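Side-chain contacts in extracellular solute-binding protein, family 1 (Trichodesmium erythraeum IMS101, PDB 6G7N), which binds ferric iron as an extracellular solute-binding protein and probably hands it to an ABC transporter for uptake: residues D19-T22 and G26-V29; F96-R101 and K250-L255; K109-P114 and I188-L193; Y197-L202 and D215-F220. One frame throughout, in Å; residues are numbered along the deposited sequence. Where two conformers were deposited one is given.

Overall arrangement
From the N terminus, contact 1 comes first and is the most local, closing the three-residue gap at which helix 15-25 gives way to strand 28-33. Contact 2 closes a far longer loop, setting strand 96-108 against helix 245-255, and touches contact 1 where F21 meets F251 and Y254. Contacts 3 and 4 follow one another inside that loop, on the other part of the same mixed sheet: contact 3 sets the loop after strand 96-108 beside strand 191-195, and contact 4 packs helix 196-204 on strand 217-220. K109 N and K216 O probably bond these two together. Contacts 2 and 4 meet at the bound D-alanine.

Contact 1. Residues D19-T22 and G26-V29; sequences DSFT and GLKV
In the beta-alpha-beta unit of strand 2-7, helix 15-25 and strand 28-33, F21 and T22 near the helix end fold against G26-V29, where the chain turns back into the second parallel strand. T22 works through its hydroxyl: OG1 is 2.7 Å from L27 O, and the donor stands 32° out of the carbonyl plane. With OG1 beside its own backbone N (chi1 -57°), the hydroxyl also comes within hydrogen-bonding range of Y18 O one helical turn back, although its single hydrogen can serve only one of the two carbonyls at a time. A water donates to T22 OG1 at 2.7 Å and weakly accepts from V29 N, extending the link to the strand. An alanine here would probably leave L27 O without its hydroxyl partner and free the water that T22 holds beside V29. The last helical turn is closed by G26 N bonding to T22 O at 2.8 Å, and G26 then leaves helical geometry at a positive phi. On the buried side F21 takes over: CG lies anti to the backbone N (chi1 175°), which lets the ring reach L27 and V29. The ring also makes an edge-to-face pair with F251 of helix 245-255 and rests on I3 of strand 2-7. Its CE2 packs 3.7 Å from L27 CB, and the adjoining CD2 lies 3.7 Å from V29 CG2.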
loop_
_atom_site.group_PDB
_atom_site.type_symbol
_atom_site.label_atom_id
_atom_site.label_comp_id
_atom_site.label_asym_id
_atom_site.label_seq_id
_atom_site.Cartn_x
_atom_site.Cartn_y
_atom_site.Cartn_z
ATOM N N ASP A 19 17.065 -11.616 -12.115
ATOM C CA ASP A 19 17.786 -12.413 -13.112
ATOM C C ASP A 19 17.436 -12.023 -14.543
ATOM O O ASP A 19 18.311 -11.962 -15.389
ATOM C CB ASP A 19 17.525 -13.897 -12.860
ATOM C CG ASP A 19 18.197 -14.425 -11.564
ATOM O OD1 ASP A 19 18.979 -13.689 -10.934
ATOM O OD2 ASP A 19 17.882 -15.539 -11.172
ATOM N N SER A 20 16.170 -11.732 -14.813
ATOM C CA SER A 20 15.771 -11.255 -16.130
ATOM C C SER A 20 16.384 -9.900 -16.435
ATOM O O SER A 20 16.882 -9.663 -17.557
ATOM C CB SER A 20 14.261 -11.219 -16.222
ATOM O OG SER A 20 13.894 -10.704 -17.484
ATOM N N PHE A 21 16.343 -9.001 -15.455
ATOM C CA PHE A 21 17.006 -7.701 -15.588
ATOM C C PHE A 21 18.483 -7.868 -15.946
ATOM O O PHE A 21 18.975 -7.194 -16.856
ATOM C CB PHE A 21 16.817 -6.898 -14.313
ATOM C CG PHE A 21 17.554 -5.622 -14.298
ATOM C CD1 PHE A 21 17.091 -4.547 -15.050
ATOM C CD2 PHE A 21 18.676 -5.437 -13.504
ATOM C CE1 PHE A 21 17.752 -3.335 -15.049
ATOM C CE2 PHE A 21 19.327 -4.219 -13.474
ATOM C CZ PHE A 21 18.866 -3.167 -14.257
ATOM N N THR A 22 19.173 -8.763 -15.266
ATOM C CA THR A 22 20.574 -8.985 -15.571
ATOM C C THR A 22 20.793 -9.529 -16.994
ATOM O O THR A 22 21.724 -9.098 -17.686
ATOM C CB THR A 22 21.198 -9.882 -14.508
ATOM O OG1 THR A 22 21.023 -9.261 -13.232
ATOM C CG2 THR A 22 22.663 -10.098 -14.767
ATOM N N GLY A 26 22.816 -6.679 -18.449
ATOM C CA GLY A 26 24.152 -6.989 -17.981
ATOM C C GLY A 26 24.429 -6.622 -16.535
ATOM O O GLY A 26 25.509 -6.907 -16.053
ATOM N N LEU A 27 23.484 -5.992 -15.849
ATOM C CA LEU A 27 23.726 -5.461 -14.509
ATOM C C LEU A 27 23.240 -6.425 -13.444
ATOM O O LEU A 27 22.095 -6.846 -13.487
ATOM C CB LEU A 27 22.972 -4.154 -14.349
ATOM C CG LEU A 27 23.470 -3.018 -15.232
ATOM C CD1 LEU A 27 22.506 -1.853 -15.147
ATOM C CD2 LEU A 27 24.884 -2.562 -14.895
ATOM N N LYS A 28 24.108 -6.769 -12.495
ATOM C CA LYS A 28 23.733 -7.550 -11.331
ATOM C C LYS A 28 22.940 -6.669 -10.373
ATOM O O LYS A 28 23.142 -5.457 -10.299
ATOM C CB LYS A 28 24.977 -8.089 -10.628
ATOM C CG LYS A 28 24.682 -8.986 -9.449
ATOM C CD LYS A 28 25.930 -9.552 -8.799
ATOM C CE LYS A 28 25.546 -10.402 -7.595
ATOM N NZ LYS A 28 26.742 -10.957 -6.921
ATOM N N VAL A 29 22.039 -7.308 -9.637
ATOM C CA VAL A 29 21.289 -6.663 -8.558
ATOM C C VAL A 29 21.810 -7.164 -7.214
ATOM O O VAL A 29 21.682 -8.360 -6.911
ATOM C CB VAL A 29 19.782 -6.949 -8.651
ATOM C CG1 VAL A 29 19.031 -6.255 -7.512
ATOM C CG2 VAL A 29 19.240 -6.542 -10.028
HETATM O O HOH W 1 20.781 -10.181 -10.667
#

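Contact 2. Residues F96-R101 and K250-L255; sequences FGFSKR and KFLEYL. With DAL (D-alanine), chain C.
L255 stands over the F98 ring with its CD1 methyl almost exactly above the centre, 4.0 Å from the centroid and 7° off the ring normal, a well-aligned CH-pi contact. The two side chains meet at about a right angle, and L255 CB closes on the same ring at CD1, 3.6 Å away. L252, one turn earlier on the helix, comes to the outer end of the ring instead: its CD2 methyl is 3.8 Å from F98 CZ, while L252 O lies 3.5 Å from F98 CE1. F98 reaches both leucines because CG is anti to its carbonyl carbon (chi1 -62°), which sends the ring out to the helix. F96, two residues earlier, adds a looser touch, CD1 to L252 CD1 at 4.2 Å. Every residue that touches is buried, and no hydrogen bond crosses the contact, which is mainly apolar side-chain packing. At the far end of the strand segment the R101 chain, bent at chi2 and chi3, lets NH1 give a nearly straight 2.9 Å bond (163°) to O of the bound D-alanine; E270 forms a salt bridge to the same nitrogen. Between these two regions F98 and S99 both face S234 of strand 231-239 in a classic beta bulge. Helix 245-255 touches strand 231-239 through L252 on V238 and helix 15-25 through L255 on L17, while F264 of helix 258-266 also packs on F98.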
loop_
_atom_site.group_PDB
_atom_site.type_symbol
_atom_site.label_atom_id
_atom_site.label_comp_id
_atom_site.label_asym_id
_atom_site.label_seq_id
_atom_site.Cartn_x
_atom_site.Cartn_y
_atom_site.Cartn_z
ATOM N N PHE A 96 8.046 6.407 -7.504
ATOM C CA PHE A 96 7.109 5.842 -8.485
ATOM C C PHE A 96 6.504 4.576 -7.920
ATOM O O PHE A 96 7.207 3.757 -7.338
ATOM C CB PHE A 96 7.881 5.478 -9.781
ATOM C CG PHE A 96 8.611 6.645 -10.399
ATOM C CD1 PHE A 96 9.892 6.991 -9.943
ATOM C CD2 PHE A 96 8.014 7.461 -11.353
ATOM C CE1 PHE A 96 10.550 8.100 -10.442
ATOM C CE2 PHE A 96 8.681 8.584 -11.836
ATOM C CZ PHE A 96 9.931 8.889 -11.375
ATOM N N GLY A 97 5.206 4.374 -8.170
ATOM C CA GLY A 97 4.582 3.102 -7.851
ATOM C C GLY A 97 4.804 2.036 -8.910
ATOM O O GLY A 97 4.712 2.320 -10.084
ATOM N N PHE A 98 5.032 0.809 -8.425
ATOM C CA PHE A 98 5.224 -0.347 -9.293
ATOM C C PHE A 98 4.213 -1.461 -9.077
ATOM O O PHE A 98 4.010 -2.265 -9.983
ATOM C CB PHE A 98 6.648 -0.878 -9.208
ATOM C CG PHE A 98 7.662 0.147 -9.669
ATOM C CD1 PHE A 98 7.861 0.395 -11.014
ATOM C CD2 PHE A 98 8.384 0.899 -8.769
ATOM C CE1 PHE A 98 8.746 1.372 -11.434
ATOM C CE2 PHE A 98 9.251 1.900 -9.183
ATOM C CZ PHE A 98 9.444 2.124 -10.515
ATOM N N SER A 99 3.547 -1.510 -7.914
ATOM C CA SER A 99 2.338 -2.332 -7.741
ATOM C C SER A 99 1.384 -1.540 -6.856
ATOM O O SER A 99 1.795 -0.589 -6.188
ATOM C CB SER A 99 2.607 -3.755 -7.237
ATOM O OG SER A 99 3.090 -3.767 -5.925
ATOM N N LYS A 100 0.127 -1.959 -6.860
ATOM C CA LYS A 100 -0.955 -1.236 -6.228
ATOM C C LYS A 100 -1.738 -2.147 -5.296
ATOM O O LYS A 100 -2.015 -3.305 -5.609
ATOM C CB LYS A 100 -1.910 -0.704 -7.363
ATOM C CG LYS A 100 -3.201 -0.052 -7.017
ATOM C CD LYS A 100 -3.810 0.407 -8.334
ATOM C CE LYS A 100 -4.359 -0.636 -9.306
ATOM N NZ LYS A 100 -5.156 0.022 -10.371
ATOM N N ARG A 101 -2.135 -1.576 -4.158
ATOM C CA ARG A 101 -3.002 -2.228 -3.173
ATOM C C ARG A 101 -4.199 -1.324 -2.924
ATOM O O ARG A 101 -4.155 -0.135 -3.138
ATOM C CB ARG A 101 -2.246 -2.562 -1.882
ATOM C CG ARG A 101 -1.599 -1.365 -1.155
ATOM C CD ARG A 101 -0.153 -1.071 -1.543
ATOM N NE ARG A 101 0.771 -2.168 -1.331
ATOM C CZ ARG A 101 1.182 -2.610 -0.132
ATOM N NH1 ARG A 101 1.947 -3.677 -0.067
ATOM N NH2 ARG A 101 0.810 -2.014 0.996
ATOM N N LYS A 250 17.594 2.244 -15.472
ATOM C CA LYS A 250 17.253 1.036 -16.251
ATOM C C LYS A 250 16.422 0.066 -15.425
ATOM O O LYS A 250 15.508 -0.598 -15.974
ATOM C CB LYS A 250 18.508 0.334 -16.764
ATOM C CG LYS A 250 19.214 1.042 -17.916
ATOM C CD LYS A 250 20.397 0.221 -18.432
ATOM C CE LYS A 250 21.094 0.877 -19.629
ATOM N NZ LYS A 250 22.172 0.026 -20.206
ATOM N N PHE A 251 16.744 -0.071 -14.148
ATOM C CA PHE A 251 15.982 -0.976 -13.296
ATOM C C PHE A 251 14.543 -0.503 -13.119
ATOM O O PHE A 251 13.611 -1.321 -13.295
ATOM C CB PHE A 251 16.687 -1.137 -11.950
ATOM C CG PHE A 251 16.032 -2.166 -11.066
ATOM C CD1 PHE A 251 16.102 -3.510 -11.378
ATOM C CD2 PHE A 251 15.329 -1.799 -9.932
ATOM C CE1 PHE A 251 15.496 -4.480 -10.593
ATOM C CE2 PHE A 251 14.730 -2.756 -9.124
ATOM C CZ PHE A 251 14.816 -4.092 -9.449
ATOM N N LEU A 252 14.344 0.770 -12.806
ATOM C CA LEU A 252 12.967 1.263 -12.685
ATOM C C LEU A 252 12.185 1.081 -13.975
ATOM O O LEU A 252 11.011 0.678 -13.963
ATOM C CB LEU A 252 12.939 2.724 -12.248
ATOM C CG LEU A 252 13.595 3.065 -10.902
ATOM C CD1 LEU A 252 13.236 4.484 -10.544
ATOM C CD2 LEU A 252 13.182 2.076 -9.790
ATOM N N GLU A 253 12.822 1.373 -15.104
ATOM C CA GLU A 253 12.136 1.205 -16.388
ATOM C C GLU A 253 11.804 -0.263 -16.640
ATOM O O GLU A 253 10.724 -0.583 -17.143
ATOM C CB GLU A 253 12.954 1.795 -17.510
ATOM C CG GLU A 253 13.001 3.305 -17.449
ATOM C CD GLU A 253 13.828 3.980 -18.536
ATOM O OE1 GLU A 253 14.725 3.339 -19.115
ATOM O OE2 GLU A 253 13.623 5.200 -18.757
ATOM N N TYR A 254 12.720 -1.172 -16.306
ATOM C CA TYR A 254 12.435 -2.591 -16.447
ATOM C C TYR A 254 11.206 -3.007 -15.639
ATOM O O TYR A 254 10.394 -3.818 -16.098
ATOM C CB TYR A 254 13.683 -3.393 -16.047
ATOM C CG TYR A 254 13.368 -4.845 -15.851
ATOM C CD1 TYR A 254 13.099 -5.692 -16.918
ATOM C CD2 TYR A 254 13.226 -5.366 -14.558
ATOM C CE1 TYR A 254 12.731 -7.020 -16.692
ATOM C CE2 TYR A 254 12.856 -6.656 -14.339
ATOM C CZ TYR A 254 12.598 -7.478 -15.392
ATOM O OH TYR A 254 12.156 -8.766 -15.144
ATOM N N LEU A 255 11.036 -2.429 -14.446
ATOM C CA LEU A 255 9.913 -2.799 -13.591
ATOM C C LEU A 255 8.542 -2.511 -14.176
ATOM O O LEU A 255 7.563 -3.123 -13.720
ATOM C CB LEU A 255 10.028 -2.155 -12.216
ATOM C CG LEU A 255 11.154 -2.676 -11.312
ATOM C CD1 LEU A 255 11.154 -1.856 -10.029
ATOM C CD2 LEU A 255 10.999 -4.138 -11.000
HETATM N N DAL C . 3.486 -5.605 4.804
HETATM C CA DAL C . 4.316 -6.219 3.714
HETATM C CB DAL C . 5.791 -5.927 3.941
HETATM C C DAL C . 3.882 -5.814 2.344
HETATM O O DAL C . 2.824 -5.157 2.273
HETATM O OXT DAL C . 4.600 -6.160 1.366
#

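Contact 3. Residues K109-P114 and I188-L193; sequences KNKVQP and IGDIGL
The flat carboxylate of D190 has the side chain of K111 lying over one face: K111 CB sits above the group, 3.9 Å from D190 CG, and CG of the lysine leans to the OD1 end at 3.7 Å. Beyond CG the K111 chain bends at chi2 and chi3 and leads away, so in this one of its two conformers NZ remains 5.7 Å from D190 OD1. The charges are opposite, but no salt bridge forms, and any attraction is probably weak and long-range. Behind the carboxylate, D190 CB meets V112 CG2 at 3.8 Å, and the same methyl lies 3.7 Å from D190 O. In this two-lobed binding-protein fold, the 109-114 loop leaves strand 96-108 and turns over the start of its antiparallel neighbour, strand 191-195; D190 is joined by backbone bonds to N108 and K131. A glycine in place of D190 would remove CB and the carboxylate together, which would probably open a gap beside V112 and leave the lysine chain without its flat surface. V112 also reaches the first strand residue, its CG2 lying 4.0 Å from I191 CG2. I191 has CG1 wedged between its backbone N and carbonyl carbon (chi1 64°), leaving CG2 on the side that V112 approaches. V112 and I191 both rest on Y107 of strand 96-108, and I191 also touches L123 and W128.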
loop_
_atom_site.group_PDB
_atom_site.type_symbol
_atom_site.label_atom_id
_atom_site.label_comp_id
_atom_site.label_asym_id
_atom_site.label_seq_id
_atom_site.Cartn_x
_atom_site.Cartn_y
_atom_site.Cartn_z
ATOM N N LYS A 109 -19.406 -12.656 5.573
ATOM C CA LYS A 109 -20.430 -12.965 4.580
ATOM C C LYS A 109 -21.761 -13.433 5.186
ATOM O O LYS A 109 -22.819 -13.205 4.603
ATOM C CB LYS A 109 -19.928 -13.995 3.573
ATOM C CG LYS A 109 -18.792 -13.510 2.681
ATOM C CD LYS A 109 -18.517 -14.512 1.570
ATOM C CE LYS A 109 -17.455 -13.993 0.621
ATOM N NZ LYS A 109 -17.277 -14.847 -0.604
ATOM N N ASN A 110 -21.696 -14.083 6.347
ATOM C CA ASN A 110 -22.884 -14.540 7.048
ATOM C C ASN A 110 -23.674 -13.360 7.627
ATOM O O ASN A 110 -24.917 -13.361 7.602
ATOM C CB ASN A 110 -22.455 -15.499 8.167
ATOM C CG ASN A 110 -23.610 -16.224 8.786
ATOM O OD1 ASN A 110 -24.415 -16.818 8.087
ATOM N ND2 ASN A 110 -23.698 -16.175 10.106
ATOM N N LYS A 111 -22.962 -12.362 8.167
ATOM C CA LYS A 111 -23.609 -11.295 8.937
ATOM C C LYS A 111 -23.903 -10.028 8.122
ATOM O O LYS A 111 -24.755 -9.233 8.530
ATOM C CB LYS A 111 -22.776 -10.942 10.178
ATOM C CG LYS A 111 -22.459 -12.114 11.106
ATOM C CD LYS A 111 -23.674 -12.750 11.720
ATOM C CE LYS A 111 -24.216 -11.866 12.816
ATOM N NZ LYS A 111 -25.289 -12.584 13.555
ATOM N N VAL A 112 -23.195 -9.821 7.002
ATOM C CA VAL A 112 -23.235 -8.568 6.259
ATOM C C VAL A 112 -23.461 -8.838 4.777
ATOM O O VAL A 112 -22.661 -9.525 4.139
ATOM C CB VAL A 112 -21.914 -7.794 6.437
ATOM C CG1 VAL A 112 -21.922 -6.473 5.662
ATOM C CG2 VAL A 112 -21.652 -7.482 7.900
ATOM N N GLN A 113 -24.528 -8.272 4.231
ATOM C CA GLN A 113 -24.756 -8.278 2.783
ATOM C C GLN A 113 -24.036 -7.085 2.172
ATOM O O GLN A 113 -24.001 -6.020 2.781
ATOM C CB GLN A 113 -26.254 -8.191 2.494
ATOM C CG GLN A 113 -27.083 -9.341 3.072
ATOM C CD GLN A 113 -26.585 -10.687 2.620
ATOM O OE1 GLN A 113 -26.226 -11.541 3.439
ATOM N NE2 GLN A 113 -26.498 -10.867 1.310
ATOM N N PRO A 114 -23.427 -7.241 0.986
ATOM C CA PRO A 114 -22.725 -6.072 0.374
ATOM C C PRO A 114 -23.609 -4.857 0.150
ATOM O O PRO A 114 -23.107 -3.746 0.153
ATOM C CB PRO A 114 -22.189 -6.610 -0.962
ATOM C CG PRO A 114 -22.464 -8.063 -0.973
ATOM C CD PRO A 114 -23.203 -8.495 0.247
ATOM N N ILE A 188 -15.844 -11.620 15.870
ATOM C CA ILE A 188 -15.439 -10.594 16.833
ATOM C C ILE A 188 -15.876 -9.217 16.305
ATOM O O ILE A 188 -16.318 -8.346 17.066
ATOM C CB ILE A 188 -13.916 -10.680 17.067
ATOM C CG1 ILE A 188 -13.578 -12.007 17.764
ATOM C CG2 ILE A 188 -13.415 -9.484 17.856
ATOM C CD1 ILE A 188 -12.117 -12.332 17.805
ATOM N N GLY A 189 -15.714 -9.019 15.001
ATOM C CA GLY A 189 -16.304 -7.892 14.308
ATOM C C GLY A 189 -17.130 -8.400 13.149
ATOM O O GLY A 189 -16.932 -9.552 12.699
ATOM N N ASP A 190 -18.024 -7.552 12.623
ATOM C CA ASP A 190 -18.711 -7.876 11.373
ATOM C C ASP A 190 -17.981 -7.316 10.158
ATOM O O ASP A 190 -18.139 -7.852 9.061
ATOM C CB ASP A 190 -20.172 -7.406 11.386
ATOM C CG ASP A 190 -21.059 -8.213 12.327
ATOM O OD1 ASP A 190 -20.660 -9.298 12.797
ATOM O OD2 ASP A 190 -22.163 -7.712 12.585
ATOM N N ILE A 191 -17.253 -6.210 10.330
ATOM C CA ILE A 191 -16.500 -5.594 9.247
ATOM C C ILE A 191 -15.159 -5.133 9.793
ATOM O O ILE A 191 -14.977 -4.924 10.994
ATOM C CB ILE A 191 -17.270 -4.432 8.561
ATOM C CG1 ILE A 191 -17.507 -3.287 9.532
ATOM C CG2 ILE A 191 -18.552 -4.915 7.907
ATOM C CD1 ILE A 191 -18.082 -2.051 8.852
ATOM N N GLY A 192 -14.212 -4.958 8.879
ATOM C CA GLY A 192 -12.918 -4.388 9.220
ATOM C C GLY A 192 -12.307 -3.733 8.030
ATOM O O GLY A 192 -12.838 -3.834 6.934
ATOM N N LEU A 193 -11.204 -3.009 8.254
ATOM C CA LEU A 193 -10.420 -2.448 7.144
ATOM C C LEU A 193 -9.104 -3.190 7.059
ATOM O O LEU A 193 -8.458 -3.454 8.074
ATOM C CB LEU A 193 -10.160 -0.948 7.312
ATOM C CG LEU A 193 -11.352 -0.017 7.269
ATOM C CD1 LEU A 193 -11.011 1.474 7.293
ATOM C CD2 LEU A 193 -12.228 -0.209 6.039
#

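Contact 4. Residues Y197-L202 and D215-F220; sequences YYLARL and DKVGMF. With FE (Fe (III) ion), chain E; DAL (D-alanine), chain C.
Y197 OH is gripped by the ferric iron at 2.0 Å and by a hydrogen bond from N195 ND2, while Y198 OH binds the same metal at an equal distance. These tyrosines lie in the first turn of helix 196-204 of the solute-binding-protein fold and with Y141 form the protein's iron site. D-alanine chelates the metal through N at 2.2 Å and O at 2.1 Å, closing a five-membered ring. The iron lies in the plane of the Y197 ring, at its edge. CG of Y197 is placed between the backbone N and carbonyl carbon (chi1 59°), which brings its CE1 over one face of the Y198 ring, off toward the rim. Y198 CD1 in turn lies over the centre of the R201 guanidinium face, and N268 bonds to R201 NH2. From another side of the helix, L199 packs on strand 217-220, which runs roughly antiparallel to the helix at 147°. The L199 and M219 side chains run alongside one another, pointing opposite ways; in one of the two M219 conformers its CE methyl is 3.7 Å from L199 CD2. That CD2 also lies 3.8 Å from V217 O, and L199 CD1 comes to 4.2 Å from V217 CB.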
loop_
_atom_site.group_PDB
_atom_site.type_symbol
_atom_site.label_atom_id
_atom_site.label_comp_id
_atom_site.label_asym_id
_atom_site.label_seq_id
_atom_site.Cartn_x
_atom_site.Cartn_y
_atom_site.Cartn_z
ATOM N N TYR A 197 -4.566 -7.390 -0.626
ATOM C CA TYR A 197 -3.678 -8.515 -0.813
ATOM C C TYR A 197 -3.647 -9.462 0.374
ATOM O O TYR A 197 -3.227 -10.612 0.212
ATOM C CB TYR A 197 -2.259 -8.043 -1.212
ATOM C CG TYR A 197 -1.599 -7.145 -0.215
ATOM C CD1 TYR A 197 -0.888 -7.635 0.863
ATOM C CD2 TYR A 197 -1.679 -5.763 -0.341
ATOM C CE1 TYR A 197 -0.280 -6.777 1.776
ATOM C CE2 TYR A 197 -1.086 -4.899 0.573
ATOM C CZ TYR A 197 -0.416 -5.393 1.668
ATOM O OH TYR A 197 0.106 -4.545 2.605
ATOM N N TYR A 198 -4.065 -9.025 1.562
ATOM C CA TYR A 198 -4.069 -9.930 2.713
ATOM C C TYR A 198 -5.182 -10.973 2.595
ATOM O O TYR A 198 -5.019 -12.105 3.067
ATOM C CB TYR A 198 -4.160 -9.174 4.049
ATOM C CG TYR A 198 -2.928 -8.380 4.379
ATOM C CD1 TYR A 198 -1.709 -8.998 4.623
ATOM C CD2 TYR A 198 -2.965 -6.992 4.414
ATOM C CE1 TYR A 198 -0.588 -8.261 4.916
ATOM C CE2 TYR A 198 -1.833 -6.251 4.696
ATOM C CZ TYR A 198 -0.641 -6.885 4.932
ATOM O OH TYR A 198 0.494 -6.150 5.187
ATOM N N LEU A 199 -6.321 -10.612 2.006
ATOM C CA LEU A 199 -7.351 -11.612 1.781
ATOM C C LEU A 199 -6.916 -12.581 0.681
ATOM O O LEU A 199 -7.083 -13.806 0.817
ATOM C CB LEU A 199 -8.695 -10.969 1.454
ATOM C CG LEU A 199 -9.851 -11.934 1.290
ATOM C CD1 LEU A 199 -10.128 -12.769 2.550
ATOM C CD2 LEU A 199 -11.111 -11.185 0.887
ATOM N N ALA A 200 -6.350 -12.035 -0.398
ATOM C CA ALA A 200 -5.791 -12.874 -1.451
ATOM C C ALA A 200 -4.756 -13.873 -0.946
ATOM O O ALA A 200 -4.701 -15.029 -1.383
ATOM C CB ALA A 200 -5.247 -12.009 -2.552
ATOM N N ARG A 201 -3.908 -13.411 -0.026
ATOM C CA ARG A 201 -2.878 -14.264 0.547
ATOM C C ARG A 201 -3.499 -15.489 1.245
ATOM O O ARG A 201 -3.013 -16.619 1.072
ATOM C CB ARG A 201 -2.044 -13.466 1.520
ATOM C CG ARG A 201 -0.848 -14.196 2.037
ATOM C CD ARG A 201 -0.079 -13.344 3.033
ATOM N NE ARG A 201 0.510 -12.127 2.452
ATOM C CZ ARG A 201 1.220 -11.261 3.163
ATOM N NH1 ARG A 201 1.363 -11.440 4.476
ATOM N NH2 ARG A 201 1.778 -10.204 2.594
ATOM N N LEU A 202 -4.585 -15.263 2.005
ATOM C CA LEU A 202 -5.285 -16.363 2.653
ATOM C C LEU A 202 -5.907 -17.308 1.661
ATOM O O LEU A 202 -5.877 -18.539 1.857
ATOM C CB LEU A 202 -6.326 -15.828 3.640
ATOM C CG LEU A 202 -5.766 -15.116 4.853
ATOM C CD1 LEU A 202 -6.863 -14.282 5.502
ATOM C CD2 LEU A 202 -5.182 -16.083 5.870
ATOM N N ASP A 215 -12.912 -17.999 2.937
ATOM C CA ASP A 215 -14.243 -18.284 2.426
ATOM C C ASP A 215 -15.361 -17.575 3.191
ATOM O O ASP A 215 -16.431 -17.396 2.644
ATOM C CB ASP A 215 -14.508 -19.784 2.513
ATOM N N LYS A 216 -15.086 -17.185 4.436
ATOM C CA LYS A 216 -16.042 -16.492 5.308
ATOM C C LYS A 216 -16.045 -14.973 5.190
ATOM O O LYS A 216 -16.932 -14.319 5.774
ATOM C CB LYS A 216 -15.754 -16.824 6.771
ATOM C CG LYS A 216 -16.088 -18.264 7.111
ATOM C CD LYS A 216 -15.635 -18.641 8.502
ATOM C CE LYS A 216 -16.159 -20.012 8.908
ATOM N NZ LYS A 216 -17.476 -19.831 9.560
ATOM N N VAL A 217 -15.060 -14.410 4.475
ATOM C CA VAL A 217 -14.853 -12.962 4.424
ATOM C C VAL A 217 -14.858 -12.471 2.993
ATOM O O VAL A 217 -14.139 -13.022 2.140
ATOM C CB VAL A 217 -13.521 -12.594 5.102
ATOM C CG1 VAL A 217 -13.238 -11.087 5.012
ATOM C CG2 VAL A 217 -13.517 -13.047 6.552
ATOM N N GLY A 218 -15.684 -11.465 2.726
ATOM C CA GLY A 218 -15.725 -10.816 1.436
ATOM C C GLY A 218 -14.932 -9.523 1.451
ATOM O O GLY A 218 -14.595 -9.011 2.515
ATOM N N MET A 219 -14.673 -9.033 0.247
ATOM C CA MET A 219 -13.968 -7.768 0.025
ATOM C C MET A 219 -14.879 -6.808 -0.694
ATOM O O MET A 219 -15.381 -7.137 -1.758
ATOM C CB MET A 219 -12.751 -8.030 -0.867
ATOM C CG MET A 219 -12.093 -6.769 -1.376
ATOM S SD MET A 219 -10.507 -7.116 -2.144
ATOM C CE MET A 219 -9.829 -8.252 -0.987
ATOM N N PHE A 220 -15.048 -5.604 -0.136
ATOM C CA PHE A 220 -15.891 -4.567 -0.718
ATOM C C PHE A 220 -15.024 -3.333 -1.007
ATOM O O PHE A 220 -14.367 -2.810 -0.109
ATOM C CB PHE A 220 -17.030 -4.213 0.242
ATOM C CG PHE A 220 -18.036 -3.245 -0.303
ATOM C CD1 PHE A 220 -19.120 -3.683 -1.049
ATOM C CD2 PHE A 220 -17.868 -1.885 -0.116
ATOM C CE1 PHE A 220 -20.054 -2.791 -1.534
ATOM C CE2 PHE A 220 -18.793 -0.989 -0.620
ATOM C CZ PHE A 220 -19.877 -1.440 -1.331
HETATM FE FE FE E . 1.532 -5.021 3.917
HETATM N N DAL C . 3.486 -5.605 4.804
HETATM C CA DAL C . 4.316 -6.219 3.714
HETATM C CB DAL C . 5.791 -5.927 3.941
HETATM C C DAL C . 3.882 -5.814 2.344
HETATM O O DAL C . 2.824 -5.157 2.273
HETATM O OXT DAL C . 4.600 -6.160 1.366
#